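Local coordinates for protein glycosyltransferase (duf1792) (Streptococcus sanguinis, PDB 5V4A) that acts as a glycosyltransferase, this chain being the C-terminal GT-D-fold (DUF1792) domain of a longer protein and binding the nucleotide UDP, at residues S24-G29 and V206-L211; L143-G148 and L195-L200; E147-R152 and R168-S173. All blocks are in the same frame, centred on the assembly; numbering follows the deposited sequence.

The three contacts lie around one UDP molecule, which all of them touch. Along the chain, contacts 2 and 3 are nested inside the long loop closed by contact 1. Contacts 2 and 3 share Glu147 and Gly148 at the end of strand 142-148, which lies between its parallel neighbours 195-199 and 165-171; the centres of contacts 2 and 3 are about 9 Å apart. Contact 1, whose centre is about 11 Å from that of contact 2 and about 17 Å from that of contact 3, packs strand 24-27 on helix 201-213, the helix that follows strand 195-199. Val208 of that helix also touches Thr198. Contact 1 reaches the diphosphate through Arg27, while contacts 2 and 3 line the uridine.

Contact 1: S24-G29 and V206-L211; sequences SVVRFG and VLVYDL. With UDP (uridine-5'-diphosphate), chain C.
Strand 24-27 runs roughly antiparallel to the 206-211 turns of helix 201-213, with axes 8.2 Å and 150° apart and the CA atoms of Val26 and Val208 separated by 6.7 Å. The contact is small and almost wholly apolar. The side chains of Val26 and Val208 pass one another head to tail, and their CG1 methyls meet at 3.4 Å, tighter than usual for two carbons. In Val208 this branch is anti to the backbone N (chi1 168°), which also carries it to 3.7 Å from the carbonyl O of Val25. From the start of the strand, Ser24 CB touches Val208 CG1, while the Ser24 hydroxyl is bonded to Ala218 N. The helix here is the connection of a beta-alpha-beta unit between strands 195-199 and 218-220, and Val25 makes backbone bonds to Ala218 and Asp220, so strand 24-27 lies beside the second strand of that unit. Beyond the valines, the chain of Arg27 bends at its third torsion and turns its guanidinium to UDP. Arg27 NH1 donates to UDP O1B (3.0 Å) and Arg27 NH2 to the same oxygen (3.1 Å), and a weaker bond joins NH2 to O2A. Both phosphates are thereby gripped, and Asp220 forms a salt bridge with NH2.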
loop_
_atom_site.group_PDB
_atom_site.type_symbol
_atom_site.label_atom_id
_atom_site.label_comp_id
_atom_site.label_asym_id
_atom_site.label_seq_id
_atom_site.Cartn_x
_atom_site.Cartn_y
_atom_site.Cartn_z
ATOM N N SER A 24 -10.650 -13.475 -3.507
ATOM C CA SER A 24 -9.899 -13.905 -4.672
ATOM C C SER A 24 -10.167 -12.943 -5.826
ATOM O O SER A 24 -11.125 -12.170 -5.803
ATOM C CB SER A 24 -10.308 -15.325 -5.061
ATOM O OG SER A 24 -9.840 -16.267 -4.119
ATOM N N VAL A 25 -9.360 -13.027 -6.889
ATOM C CA VAL A 25 -9.573 -12.126 -8.016
ATOM C C VAL A 25 -9.314 -12.843 -9.331
ATOM O O VAL A 25 -8.383 -13.645 -9.435
ATOM C CB VAL A 25 -8.692 -10.865 -7.912
ATOM C CG1 VAL A 25 -7.220 -11.225 -7.986
ATOM C CG2 VAL A 25 -9.052 -9.899 -9.019
ATOM N N VAL A 26 -10.155 -12.536 -10.326
ATOM C CA VAL A 26 -9.985 -12.960 -11.714
ATOM C C VAL A 26 -10.123 -11.732 -12.600
ATOM O O VAL A 26 -11.042 -10.925 -12.418
ATOM C CB VAL A 26 -10.986 -14.049 -12.172
ATOM C CG1 VAL A 26 -10.606 -15.378 -11.615
ATOM C CG2 VAL A 26 -12.471 -13.689 -11.868
ATOM N N ARG A 27 -9.204 -11.587 -13.555
ATOM C CA ARG A 27 -9.149 -10.421 -14.422
ATOM C C ARG A 27 -9.304 -10.885 -15.860
ATOM O O ARG A 27 -8.716 -11.891 -16.261
ATOM C CB ARG A 27 -7.820 -9.659 -14.262
ATOM C CG ARG A 27 -7.247 -9.635 -12.861
ATOM C CD ARG A 27 -5.786 -9.166 -12.852
ATOM N NE ARG A 27 -4.998 -10.225 -13.469
ATOM C CZ ARG A 27 -4.607 -10.220 -14.736
ATOM N NH1 ARG A 27 -4.841 -9.149 -15.495
ATOM N NH2 ARG A 27 -3.962 -11.275 -15.229
ATOM N N PHE A 28 -10.075 -10.151 -16.643
ATOM C CA PHE A 28 -10.226 -10.468 -18.057
ATOM C C PHE A 28 -9.696 -9.307 -18.866
ATOM O O PHE A 28 -10.073 -8.160 -18.622
ATOM C CB PHE A 28 -11.686 -10.751 -18.403
ATOM C CG PHE A 28 -12.188 -12.013 -17.808
ATOM C CD1 PHE A 28 -12.797 -12.013 -16.563
ATOM C CD2 PHE A 28 -12.015 -13.216 -18.478
ATOM C CE1 PHE A 28 -13.251 -13.196 -16.005
ATOM C CE2 PHE A 28 -12.454 -14.397 -17.936
ATOM C CZ PHE A 28 -13.079 -14.389 -16.688
ATOM N N GLY A 29 -8.798 -9.603 -19.807
ATOM C CA GLY A 29 -8.260 -8.586 -20.682
ATOM C C GLY A 29 -8.587 -8.858 -22.134
ATOM O O GLY A 29 -9.491 -9.642 -22.445
ATOM N N VAL A 206 -9.760 -19.678 -15.336
ATOM C CA VAL A 206 -10.536 -20.866 -15.021
ATOM C C VAL A 206 -10.004 -21.525 -13.762
ATOM O O VAL A 206 -10.766 -22.084 -12.964
ATOM C CB VAL A 206 -10.502 -21.836 -16.210
ATOM C CG1 VAL A 206 -11.444 -22.985 -15.952
ATOM C CG2 VAL A 206 -10.828 -21.107 -17.503
ATOM N N LEU A 207 -8.680 -21.511 -13.597
ATOM C CA LEU A 207 -8.052 -22.082 -12.416
ATOM C C LEU A 207 -8.524 -21.376 -11.151
ATOM O O LEU A 207 -8.990 -22.022 -10.200
ATOM C CB LEU A 207 -6.526 -22.005 -12.574
ATOM C CG LEU A 207 -5.619 -22.669 -11.529
ATOM C CD1 LEU A 207 -6.075 -24.082 -11.174
ATOM C CD2 LEU A 207 -4.149 -22.647 -11.955
ATOM N N VAL A 208 -8.406 -20.045 -11.113
ATOM C CA VAL A 208 -8.855 -19.332 -9.917
ATOM C C VAL A 208 -10.324 -19.633 -9.650
ATOM O O VAL A 208 -10.716 -19.919 -8.514
ATOM C CB VAL A 208 -8.620 -17.819 -10.037
ATOM C CG1 VAL A 208 -9.397 -17.113 -8.892
ATOM C CG2 VAL A 208 -7.144 -17.499 -9.949
ATOM N N TYR A 209 -11.168 -19.522 -10.678
ATOM C CA TYR A 209 -12.593 -19.785 -10.463
ATOM C C TYR A 209 -12.813 -21.170 -9.873
ATOM O O TYR A 209 -13.527 -21.326 -8.870
ATOM C CB TYR A 209 -13.380 -19.642 -11.763
ATOM C CG TYR A 209 -14.854 -19.883 -11.536
ATOM C CD1 TYR A 209 -15.706 -18.840 -11.261
ATOM C CD2 TYR A 209 -15.383 -21.170 -11.572
ATOM C CE1 TYR A 209 -17.058 -19.068 -11.028
ATOM C CE2 TYR A 209 -16.735 -21.408 -11.333
ATOM C CZ TYR A 209 -17.564 -20.349 -11.077
ATOM O OH TYR A 209 -18.907 -20.566 -10.844
ATOM N N ASP A 210 -12.203 -22.190 -10.478
ATOM C CA ASP A 210 -12.406 -23.559 -10.015
ATOM C C ASP A 210 -11.874 -23.746 -8.605
ATOM O O ASP A 210 -12.475 -24.460 -7.795
ATOM C CB ASP A 210 -11.729 -24.553 -10.968
ATOM C CG ASP A 210 -12.539 -24.823 -12.220
ATOM O OD1 ASP A 210 -13.708 -24.390 -12.302
ATOM O OD2 ASP A 210 -12.001 -25.484 -13.128
ATOM N N LEU A 211 -10.730 -23.134 -8.301
ATOM C CA LEU A 211 -10.152 -23.260 -6.971
ATOM C C LEU A 211 -11.002 -22.558 -5.918
ATOM O O LEU A 211 -11.130 -23.063 -4.799
ATOM C CB LEU A 211 -8.729 -22.692 -6.974
ATOM C CG LEU A 211 -7.660 -23.548 -7.649
ATOM C CD1 LEU A 211 -6.333 -22.800 -7.644
ATOM C CD2 LEU A 211 -7.538 -24.901 -6.968
HETATM N N1 UDP C . 1.200 -17.902 -19.503
HETATM C C2 UDP C . 1.659 -19.168 -19.230
HETATM N N3 UDP C . 1.037 -20.175 -19.920
HETATM C C4 UDP C . 0.019 -20.044 -20.845
HETATM C C5 UDP C . -0.413 -18.701 -21.067
HETATM C C6 UDP C . 0.172 -17.689 -20.392
HETATM O O2 UDP C . 2.558 -19.391 -18.433
HETATM O O4 UDP C . -0.457 -21.059 -21.385
HETATM C "C1'" UDP C . 1.790 -16.779 -18.726
HETATM C "C2'" UDP C . 2.751 -15.844 -19.448
HETATM O "O2'" UDP C . 4.042 -16.436 -19.591
HETATM C "C3'" UDP C . 2.725 -14.634 -18.489
HETATM C "C4'" UDP C . 1.304 -14.677 -17.892
HETATM O "O4'" UDP C . 0.741 -15.942 -18.300
HETATM O "O3'" UDP C . 3.644 -14.766 -17.410
HETATM C "C5'" UDP C . 0.390 -13.541 -18.287
HETATM O "O5'" UDP C . -0.968 -13.732 -17.835
HETATM P PA UDP C . -2.116 -12.733 -18.266
HETATM O O1A UDP C . -2.391 -12.831 -19.764
HETATM O O2A UDP C . -3.255 -12.973 -17.347
HETATM O O3A UDP C . -1.474 -11.252 -18.011
HETATM P PB UDP C . -2.085 -9.786 -17.920
HETATM O O1B UDP C . -3.591 -10.032 -18.070
HETATM O O2B UDP C . -1.518 -9.095 -19.182
HETATM O O3B UDP C . -1.727 -9.116 -16.628
#

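Contact 2: L143-G148 and L195-L200; sequences LLIVEG and LILTML. With UDP (uridine-5'-diphosphate), chain C.
The Glu147 carboxylate has the Met199 methyl against it, CE lying 3.4 Å from OE2 and well off the carboxylate plane, while OE1 is bound by Arg168 and OE2 by the backbone N of Ser153. The peptide groups meet edge to edge. Leu144 N donates to Leu195 O, Leu197 N to Leu144 O, Val146 N to Leu197 O (2.8 Å) and Met199 N to Val146 O, which makes up the parallel pairing.

Val146 O is doubly held, because Thr198 also gives it its hydroxyl (OG1 to O 3.1 Å); with OG1 anti to the backbone N (chi1 -168°) the torsion swings the hydroxyl over to strand 142-148. Leu144, Val146, Ile196 and Thr198 share one face of the sheet, where Val146 CG2 lies alongside Ile196 CG2 at 4.0 Å and Leu207 of helix 201-213 packs on Val146 and Thr198. On the other face Leu143 CD2 rests beside Leu195 CD2 (3.8 Å), and Leu143 CD1 meets Leu197 CD1 (3.9 Å). Met199, bent at both its second and third torsions, curls its CE onto Ile145 CG2 at a tight 3.2 Å.

At the ends of the strands Leu200 CD1 sits above the plane of the uracil, near its O2 and N3, and Gly148 CA approaches UDP O2 to 3.0 Å, a closeness made possible by the lack of a side chain on Gly148. A nucleotide bound at the C-terminal ends of parallel strands is characteristic of Rossmann-like alpha/beta sheets, here the UDP site of a GT-D glycosyltransferase domain.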
loop_
_atom_site.group_PDB
_atom_site.type_symbol
_atom_site.label_atom_id
_atom_site.label_comp_id
_atom_site.label_asym_id
_atom_site.label_seq_id
_atom_site.Cartn_x
_atom_site.Cartn_y
_atom_site.Cartn_z
ATOM N N LEU A 143 3.408 -18.711 0.095
ATOM C CA LEU A 143 2.836 -18.548 -1.233
ATOM C C LEU A 143 2.958 -19.846 -2.031
ATOM O O LEU A 143 3.953 -20.569 -1.907
ATOM C CB LEU A 143 3.570 -17.414 -1.974
ATOM C CG LEU A 143 3.428 -15.996 -1.406
ATOM C CD1 LEU A 143 4.178 -14.983 -2.270
ATOM C CD2 LEU A 143 1.967 -15.592 -1.283
ATOM N N LEU A 144 1.941 -20.140 -2.846
ATOM C CA LEU A 144 2.028 -21.156 -3.896
ATOM C C LEU A 144 1.856 -20.435 -5.226
ATOM O O LEU A 144 0.772 -19.944 -5.550
ATOM C CB LEU A 144 0.992 -22.264 -3.704
ATOM C CG LEU A 144 1.162 -23.399 -4.738
ATOM C CD1 LEU A 144 2.542 -24.092 -4.703
ATOM C CD2 LEU A 144 0.042 -24.413 -4.557
ATOM N N ILE A 145 2.935 -20.351 -5.985
ATOM C CA ILE A 145 2.956 -19.633 -7.243
ATOM C C ILE A 145 2.735 -20.633 -8.371
ATOM O O ILE A 145 3.488 -21.603 -8.501
ATOM C CB ILE A 145 4.284 -18.880 -7.395
ATOM C CG1 ILE A 145 4.318 -17.674 -6.458
ATOM C CG2 ILE A 145 4.549 -18.525 -8.808
ATOM C CD1 ILE A 145 5.603 -16.868 -6.549
ATOM N N VAL A 146 1.708 -20.397 -9.180
ATOM C CA VAL A 146 1.345 -21.269 -10.300
ATOM C C VAL A 146 1.542 -20.482 -11.589
ATOM O O VAL A 146 0.768 -19.561 -11.885
ATOM C CB VAL A 146 -0.098 -21.776 -10.164
ATOM C CG1 VAL A 146 -0.369 -22.861 -11.200
ATOM C CG2 VAL A 146 -0.330 -22.319 -8.746
ATOM N N GLU A 147 2.582 -20.829 -12.353
ATOM C CA GLU A 147 3.012 -20.015 -13.482
ATOM C C GLU A 147 3.615 -20.907 -14.561
ATOM O O GLU A 147 3.872 -22.094 -14.350
ATOM C CB GLU A 147 4.052 -18.981 -13.054
ATOM C CG GLU A 147 5.406 -19.597 -12.725
ATOM C CD GLU A 147 6.414 -18.572 -12.178
ATOM O OE1 GLU A 147 7.478 -18.995 -11.678
ATOM O OE2 GLU A 147 6.135 -17.353 -12.242
ATOM N N GLY A 148 3.857 -20.304 -15.731
ATOM C CA GLY A 148 4.486 -21.013 -16.830
ATOM C C GLY A 148 6.010 -21.063 -16.746
ATOM O O GLY A 148 6.659 -20.385 -15.943
ATOM N N LEU A 195 -1.252 -18.960 0.299
ATOM C CA LEU A 195 -1.938 -18.079 -0.638
ATOM C C LEU A 195 -1.502 -18.430 -2.057
ATOM O O LEU A 195 -0.302 -18.520 -2.329
ATOM C CB LEU A 195 -1.610 -16.617 -0.343
ATOM C CG LEU A 195 -2.028 -15.538 -1.350
ATOM C CD1 LEU A 195 -3.522 -15.513 -1.523
ATOM C CD2 LEU A 195 -1.522 -14.163 -0.893
ATOM N N ILE A 196 -2.469 -18.646 -2.951
ATOM C CA ILE A 196 -2.181 -19.078 -4.318
ATOM C C ILE A 196 -2.156 -17.845 -5.211
ATOM O O ILE A 196 -3.124 -17.076 -5.237
ATOM C CB ILE A 196 -3.222 -20.096 -4.819
ATOM C CG1 ILE A 196 -3.217 -21.338 -3.922
ATOM C CG2 ILE A 196 -2.895 -20.518 -6.254
ATOM C CD1 ILE A 196 -4.523 -22.146 -3.956
ATOM N N LEU A 197 -1.052 -17.652 -5.938
ATOM C CA LEU A 197 -0.921 -16.615 -6.959
ATOM C C LEU A 197 -0.742 -17.283 -8.311
ATOM O O LEU A 197 0.020 -18.242 -8.430
ATOM C CB LEU A 197 0.287 -15.695 -6.726
ATOM C CG LEU A 197 0.540 -15.088 -5.352
ATOM C CD1 LEU A 197 1.864 -14.247 -5.295
ATOM C CD2 LEU A 197 -0.671 -14.266 -5.004
ATOM N N THR A 198 -1.414 -16.774 -9.337
ATOM C CA THR A 198 -1.308 -17.423 -10.638
ATOM C C THR A 198 -1.006 -16.397 -11.727
ATOM O O THR A 198 -1.505 -15.262 -11.707
ATOM C CB THR A 198 -2.575 -18.262 -10.965
ATOM O OG1 THR A 198 -2.321 -19.098 -12.103
ATOM C CG2 THR A 198 -3.768 -17.385 -11.258
ATOM N N MET A 199 -0.113 -16.799 -12.634
ATOM C CA MET A 199 0.341 -16.002 -13.767
ATOM C C MET A 199 0.282 -16.983 -14.935
ATOM O O MET A 199 1.277 -17.653 -15.204
ATOM C CB MET A 199 1.763 -15.476 -13.573
ATOM C CG MET A 199 2.009 -14.569 -12.358
ATOM S SD MET A 199 1.774 -15.393 -10.772
ATOM C CE MET A 199 3.077 -16.540 -10.917
ATOM N N LEU A 200 -0.885 -17.121 -15.571
ATOM C CA LEU A 200 -1.074 -18.241 -16.484
ATOM C C LEU A 200 -2.075 -17.933 -17.589
ATOM O O LEU A 200 -2.751 -18.846 -18.075
ATOM C CB LEU A 200 -1.523 -19.496 -15.705
ATOM C CG LEU A 200 -1.240 -20.901 -16.266
ATOM C CD1 LEU A 200 0.258 -21.201 -16.425
ATOM C CD2 LEU A 200 -1.949 -21.983 -15.411
HETATM N N1 UDP C . 1.200 -17.902 -19.503
HETATM C C2 UDP C . 1.659 -19.168 -19.230
HETATM N N3 UDP C . 1.037 -20.175 -19.920
HETATM C C4 UDP C . 0.019 -20.044 -20.845
HETATM C C5 UDP C . -0.413 -18.701 -21.067
HETATM C C6 UDP C . 0.172 -17.689 -20.392
HETATM O O2 UDP C . 2.558 -19.391 -18.433
HETATM O O4 UDP C . -0.457 -21.059 -21.385
HETATM C "C1'" UDP C . 1.790 -16.779 -18.726
HETATM C "C2'" UDP C . 2.751 -15.844 -19.448
HETATM O "O2'" UDP C . 4.042 -16.436 -19.591
HETATM C "C3'" UDP C . 2.725 -14.634 -18.489
HETATM C "C4'" UDP C . 1.304 -14.677 -17.892
HETATM O "O4'" UDP C . 0.741 -15.942 -18.300
HETATM O "O3'" UDP C . 3.644 -14.766 -17.410
HETATM C "C5'" UDP C . 0.390 -13.541 -18.287
HETATM O "O5'" UDP C . -0.968 -13.732 -17.835
HETATM P PA UDP C . -2.116 -12.733 -18.266
HETATM O O1A UDP C . -2.391 -12.831 -19.764
HETATM O O2A UDP C . -3.255 -12.973 -17.347
HETATM O O3A UDP C . -1.474 -11.252 -18.011
HETATM P PB UDP C . -2.085 -9.786 -17.920
HETATM O O1B UDP C . -3.591 -10.032 -18.070
HETATM O O2B UDP C . -1.518 -9.095 -19.182
HETATM O O3B UDP C . -1.727 -9.116 -16.628
#

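Contact 3: E147-R152 and R168-S173; sequences EGLTSR and RIICPS. With UDP (uridine-5'-diphosphate), chain C.
Ile170 lays its CG2 methyl over Leu149, 3.8 Å from CA and 3.9 Å from CD1, while its CD1 lies alongside the aliphatic part of Glu147, 4.1 Å from CG. Tyr263 of helix 261-266 packs on Glu147, Arg168 and Ile170. Further back on strand 165-171, Arg168 stretches out, extended from CG to NE, and its NH1 reaches Glu147 OE1 at 2.7 Å in a salt bridge. The acceptor lies close to the guanidinium plane; NH1 comes to the syn side of the carboxylate but 33° out of its plane. Gln266 takes NE and the carbonyl of Ser153 takes NH2. All three guanidinium nitrogens thus have partners, which should restrict its rotation.

The backbones pair in parallel where the strands end: Cys171 N donates to Glu147 O (2.8 Å), and Glu147 N donates to Ile169 O. Past this pairing both chains leave the sheet and bend round the nucleoside. Ser151, in the turn closed by its N bonding to Gly148 O, shares a hydrogen bond with UDP O3' through OG (2.8 Å). At the base, UDP N3 donates to Pro172 O at 3.0 Å and a nearly straight 167°. Nearby, Thr150 OG1 touches Ser173 CB and is bonded to Asp252.

The polar bonds to base and ribose come from different segments, Pro172 O to N3 and Ser151 OG to O3': a backbone carbonyl suits the N3-H of uracil, while the serine hydroxyl recognises the sugar, and the buried ion pair behind them probably fixes the end of strand 142-148 that carries this turn.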
loop_
_atom_site.group_PDB
_atom_site.type_symbol
_atom_site.label_atom_id
_atom_site.label_comp_id
_atom_site.label_asym_id
_atom_site.label_seq_id
_atom_site.Cartn_x
_atom_site.Cartn_y
_atom_site.Cartn_z
ATOM N N GLU A 147 2.582 -20.829 -12.353
ATOM C CA GLU A 147 3.012 -20.015 -13.482
ATOM C C GLU A 147 3.615 -20.907 -14.561
ATOM O O GLU A 147 3.872 -22.094 -14.350
ATOM C CB GLU A 147 4.052 -18.981 -13.054
ATOM C CG GLU A 147 5.406 -19.597 -12.725
ATOM C CD GLU A 147 6.414 -18.572 -12.178
ATOM O OE1 GLU A 147 7.478 -18.995 -11.678
ATOM O OE2 GLU A 147 6.135 -17.353 -12.242
ATOM N N GLY A 148 3.857 -20.304 -15.731
ATOM C CA GLY A 148 4.486 -21.013 -16.830
ATOM C C GLY A 148 6.010 -21.063 -16.746
ATOM O O GLY A 148 6.659 -20.385 -15.943
ATOM N N LEU A 149 6.575 -21.888 -17.630
ATOM C CA LEU A 149 8.010 -22.163 -17.615
ATOM C C LEU A 149 8.835 -20.886 -17.773
ATOM O O LEU A 149 9.877 -20.737 -17.126
ATOM C CB LEU A 149 8.359 -23.169 -18.715
ATOM C CG LEU A 149 9.820 -23.604 -18.781
ATOM C CD1 LEU A 149 10.267 -24.204 -17.446
ATOM C CD2 LEU A 149 10.068 -24.564 -19.940
ATOM N N THR A 150 8.393 -19.965 -18.630
ATOM C CA THR A 150 9.152 -18.748 -18.920
ATOM C C THR A 150 8.759 -17.568 -18.048
ATOM O O THR A 150 9.435 -16.535 -18.093
ATOM C CB THR A 150 8.997 -18.359 -20.400
ATOM O OG1 THR A 150 7.626 -18.044 -20.681
ATOM C CG2 THR A 150 9.498 -19.471 -21.320
ATOM N N SER A 151 7.696 -17.716 -17.249
ATOM C CA SER A 151 7.195 -16.628 -16.414
ATOM C C SER A 151 8.264 -16.129 -15.444
ATOM O O SER A 151 8.565 -14.931 -15.398
ATOM C CB SER A 151 5.964 -17.119 -15.651
ATOM O OG SER A 151 4.828 -17.185 -16.500
ATOM N N ARG A 152 8.832 -17.044 -14.649
ATOM C CA ARG A 152 9.900 -16.760 -13.691
ATOM C C ARG A 152 9.603 -15.492 -12.879
ATOM O O ARG A 152 10.470 -14.645 -12.634
ATOM C CB ARG A 152 11.246 -16.691 -14.437
ATOM C CG ARG A 152 11.577 -18.073 -15.057
ATOM C CD ARG A 152 12.842 -18.131 -15.930
ATOM N NE ARG A 152 14.087 -18.054 -15.190
ATOM C CZ ARG A 152 14.710 -19.098 -14.661
ATOM N NH1 ARG A 152 14.193 -20.303 -14.773
ATOM N NH2 ARG A 152 15.856 -18.929 -14.013
ATOM N N ARG A 168 6.499 -23.334 -5.957
ATOM C CA ARG A 168 6.022 -23.087 -7.309
ATOM C C ARG A 168 5.637 -24.382 -8.007
ATOM O O ARG A 168 6.331 -25.402 -7.909
ATOM C CB ARG A 168 7.063 -22.325 -8.207
ATOM C CG ARG A 168 7.806 -21.176 -7.533
ATOM C CD ARG A 168 8.824 -20.469 -8.459
ATOM N NE ARG A 168 9.330 -19.219 -7.882
ATOM C CZ ARG A 168 9.153 -17.990 -8.379
ATOM N NH1 ARG A 168 8.465 -17.786 -9.492
ATOM N NH2 ARG A 168 9.663 -16.938 -7.736
ATOM N N ILE A 169 4.511 -24.309 -8.711
ATOM C CA ILE A 169 4.039 -25.324 -9.636
ATOM C C ILE A 169 4.280 -24.755 -11.022
ATOM O O ILE A 169 3.679 -23.734 -11.374
ATOM C CB ILE A 169 2.541 -25.615 -9.438
ATOM C CG1 ILE A 169 2.216 -26.065 -8.008
ATOM C CG2 ILE A 169 2.033 -26.612 -10.474
ATOM C CD1 ILE A 169 2.749 -27.389 -7.620
ATOM N N ILE A 170 5.160 -25.391 -11.799
ATOM C CA ILE A 170 5.561 -24.899 -13.118
ATOM C C ILE A 170 4.730 -25.592 -14.196
ATOM O O ILE A 170 4.657 -26.828 -14.238
ATOM C CB ILE A 170 7.059 -25.140 -13.371
ATOM C CG1 ILE A 170 7.943 -24.423 -12.340
ATOM C CG2 ILE A 170 7.417 -24.692 -14.776
ATOM C CD1 ILE A 170 7.572 -22.971 -12.041
ATOM N N CYS A 171 4.129 -24.793 -15.088
ATOM C CA CYS A 171 3.138 -25.229 -16.071
ATOM C C CYS A 171 3.650 -24.970 -17.479
ATOM O O CYS A 171 4.713 -24.351 -17.622
ATOM C CB CYS A 171 1.835 -24.474 -15.826
ATOM S SG CYS A 171 1.229 -24.694 -14.152
ATOM N N PRO A 172 2.954 -25.414 -18.538
ATOM C CA PRO A 172 3.352 -24.992 -19.889
ATOM C C PRO A 172 3.293 -23.479 -20.032
ATOM O O PRO A 172 2.359 -22.823 -19.559
ATOM C CB PRO A 172 2.325 -25.683 -20.801
ATOM C CG PRO A 172 1.893 -26.876 -20.042
ATOM C CD PRO A 172 1.893 -26.446 -18.589
ATOM N N SER A 173 4.308 -22.930 -20.706
ATOM C CA SER A 173 4.374 -21.495 -20.974
ATOM C C SER A 173 3.309 -21.034 -21.958
ATOM O O SER A 173 3.005 -19.834 -22.016
ATOM C CB SER A 173 5.763 -21.127 -21.498
ATOM O OG SER A 173 6.036 -21.813 -22.704
HETATM N N1 UDP C . 1.200 -17.902 -19.503
HETATM C C2 UDP C . 1.659 -19.168 -19.230
HETATM N N3 UDP C . 1.037 -20.175 -19.920
HETATM C C4 UDP C . 0.019 -20.044 -20.845
HETATM C C5 UDP C . -0.413 -18.701 -21.067
HETATM C C6 UDP C . 0.172 -17.689 -20.392
HETATM O O2 UDP C . 2.558 -19.391 -18.433
HETATM O O4 UDP C . -0.457 -21.059 -21.385
HETATM C "C1'" UDP C . 1.790 -16.779 -18.726
HETATM C "C2'" UDP C . 2.751 -15.844 -19.448
HETATM O "O2'" UDP C . 4.042 -16.436 -19.591
HETATM C "C3'" UDP C . 2.725 -14.634 -18.489
HETATM C "C4'" UDP C . 1.304 -14.677 -17.892
HETATM O "O4'" UDP C . 0.741 -15.942 -18.300
HETATM O "O3'" UDP C . 3.644 -14.766 -17.410
HETATM C "C5'" UDP C . 0.390 -13.541 -18.287
HETATM O "O5'" UDP C . -0.968 -13.732 -17.835
HETATM P PA UDP C . -2.116 -12.733 -18.266
HETATM O O1A UDP C . -2.391 -12.831 -19.764
HETATM O O2A UDP C . -3.255 -12.973 -17.347
HETATM O O3A UDP C . -1.474 -11.252 -18.011
HETATM P PB UDP C . -2.085 -9.786 -17.920
HETATM O O1B UDP C . -3.591 -10.032 -18.070
HETATM O O2B UDP C . -1.518 -9.095 -19.182
HETATM O O3B UDP C . -1.727 -9.116 -16.628
#